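Local coordinates for In2-1 family protein, glutathione transferase lambda3 (Populus trichocarpa, PDB 4PQI) that binds glutathione and probably catalyses glutathione-dependent thiol-transfer reactions, as a monomeric lambda-class plant glutathione transferase, at residues Lys34-Tyr39 against Ser86-Gly91. Sequence-based numbering, arbitrary orientation.
Sequences KLYTCY and SLEHNG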
# COMPACT_ATOMS: atom_id res chain seq x y z
N LYS A 34 17.01 -4.61 3.66
CA LYS A 34 15.90 -5.34 4.27
C LYS A 34 14.67 -4.45 4.48
O LYS A 34 14.79 -3.31 4.92
CB LYS A 34 16.32 -5.95 5.62
CG LYS A 34 17.63 -6.76 5.57
CD LYS A 34 17.84 -7.55 6.86
CE LYS A 34 19.26 -8.12 6.92
NZ LYS A 34 20.28 -7.03 6.91
N LEU A 35 13.50 -5.00 4.18
CA LEU A 35 12.22 -4.35 4.48
C LEU A 35 11.53 -5.05 5.65
O LEU A 35 11.01 -6.16 5.49
CB LEU A 35 11.32 -4.40 3.25
CG LEU A 35 9.94 -3.77 3.42
CD1 LEU A 35 10.07 -2.26 3.70
CD2 LEU A 35 9.09 -4.02 2.17
N TYR A 36 11.53 -4.41 6.82
CA TYR A 36 10.85 -4.94 8.01
C TYR A 36 9.37 -4.65 7.82
O TYR A 36 8.98 -3.51 7.54
CB TYR A 36 11.38 -4.27 9.29
CG TYR A 36 12.84 -4.60 9.54
CD1 TYR A 36 13.20 -5.72 10.27
CD2 TYR A 36 13.84 -3.83 8.98
CE1 TYR A 36 14.54 -6.06 10.47
CE2 TYR A 36 15.19 -4.15 9.17
CZ TYR A 36 15.53 -5.27 9.91
OH TYR A 36 16.86 -5.58 10.10
N THR A 37 8.54 -5.68 7.94
CA THR A 37 7.17 -5.57 7.46
C THR A 37 6.23 -6.52 8.20
O THR A 37 6.66 -7.28 9.07
CB THR A 37 7.13 -5.85 5.95
OG1 THR A 37 5.81 -5.61 5.45
CG2 THR A 37 7.55 -7.28 5.64
N CYS A 38 4.95 -6.44 7.87
CA CYS A 38 3.93 -7.37 8.34
C CYS A 38 3.02 -7.62 7.14
O CYS A 38 2.58 -6.67 6.49
CB CYS A 38 3.13 -6.79 9.53
SG CYS A 38 1.56 -7.67 9.93
N TYR A 39 2.75 -8.88 6.84
CA TYR A 39 2.10 -9.23 5.58
C TYR A 39 0.69 -8.66 5.39
O TYR A 39 0.22 -8.53 4.25
CB TYR A 39 2.04 -10.75 5.40
CG TYR A 39 3.35 -11.41 5.04
CD1 TYR A 39 4.15 -10.92 4.01
CD2 TYR A 39 3.80 -12.53 5.74
CE1 TYR A 39 5.36 -11.54 3.69
CE2 TYR A 39 4.99 -13.15 5.42
CZ TYR A 39 5.77 -12.66 4.40
OH TYR A 39 6.96 -13.31 4.10
N SER A 86 9.74 -0.42 7.77
CA SER A 86 10.97 0.34 7.80
C SER A 86 11.94 -0.33 6.83
O SER A 86 11.87 -1.53 6.59
CB SER A 86 11.56 0.44 9.22
OG SER A 86 11.92 -0.85 9.70
N LEU A 87 12.81 0.46 6.23
CA LEU A 87 13.73 -0.07 5.26
C LEU A 87 15.16 0.11 5.74
O LEU A 87 15.56 1.22 6.11
CB LEU A 87 13.55 0.65 3.93
CG LEU A 87 14.42 0.12 2.78
CD1 LEU A 87 13.78 -1.13 2.19
CD2 LEU A 87 14.54 1.22 1.74
N GLU A 88 15.91 -0.99 5.71
CA GLU A 88 17.33 -0.99 6.05
C GLU A 88 18.15 -0.89 4.78
O GLU A 88 18.16 -1.83 3.97
CB GLU A 88 17.69 -2.29 6.78
CG GLU A 88 19.19 -2.42 7.10
CD GLU A 88 19.52 -3.72 7.79
OE1 GLU A 88 18.58 -4.34 8.33
OE2 GLU A 88 20.72 -4.12 7.79
N HIS A 89 18.85 0.23 4.61
CA HIS A 89 19.59 0.48 3.37
C HIS A 89 20.60 1.61 3.60
O HIS A 89 20.28 2.60 4.25
CB HIS A 89 18.61 0.85 2.25
CG HIS A 89 19.25 1.08 0.92
ND1 HIS A 89 19.88 0.08 0.20
CD2 HIS A 89 19.36 2.20 0.17
CE1 HIS A 89 20.34 0.58 -0.93
NE2 HIS A 89 20.04 1.87 -0.98
N ASN A 90 21.82 1.45 3.08
CA ASN A 90 22.86 2.49 3.21
C ASN A 90 23.14 2.89 4.67
O ASN A 90 23.35 4.06 4.96
CB ASN A 90 22.51 3.73 2.39
CG ASN A 90 22.72 3.55 0.90
OD1 ASN A 90 23.09 2.47 0.43
ND2 ASN A 90 22.49 4.61 0.14
N GLY A 91 23.11 1.91 5.58
CA GLY A 91 23.52 2.15 6.95
C GLY A 91 22.51 2.92 7.78
O GLY A 91 22.86 3.47 8.81
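Glu-88 takes Lys-34 and Tyr-36 at once, one on each carboxylate oxygen, a compact example of how one acid can tie together two alternate residues of a neighbouring strand. Its side chain is fully extended, with CG anti to the backbone N (chi1 176°), and runs beside that of Lys-34 in the same direction. Beyond CG the lysine chain stays extended until its last torsion, where a bend (chi4 62°) brings NZ within 3.1 Å of Glu-88 OE2 in a salt bridge in which NZ approaches that oxygen from well out of the carboxylate plane. The phenol comes in differently: Tyr-36 OH donates to Glu-88 OE1 over 2.8 Å, almost in line with the C-O bond, with ring and carboxylate only 9° from coplanar. NZ also bonds to the carbonyl of Pro-27 and pairs with Asp-30, while OE2 receives the backbone N-H of Phe-29, which probably compensates much of the buried charge, and the carboxylate is held at both oxygens.

At the other end of the same face, Ser-86 OG lies 3.5 Å from Tyr-36 CB and hydrogen-bonds to the hydroxyl of Tyr-74, whose ring also meets that of Tyr-36. Leu-35 and Leu-87 occupy the opposite face, their CD1 atoms 4.2 Å apart; there helix 42-54 packs on Leu-35 and helix 97-107 on Leu-87.

Between these faces the backbones run antiparallel. Lys-34 and Glu-88 form one hydrogen-bonded pair, including Glu-88 N to Lys-34 O at 2.7 Å, and Tyr-36 and Ser-86 a second, with Tyr-36 N 2.9 Å from Ser-86 O; the non-hydrogen-bonded pair Leu-35 with Leu-87 lies between. Strand 33-37 also pairs in parallel with 60-64, and 86-89 continues antiparallel to 92-95, giving the 2-1-3-4 mixed sheet of the thioredoxin-like N-terminal domain of glutathione transferases.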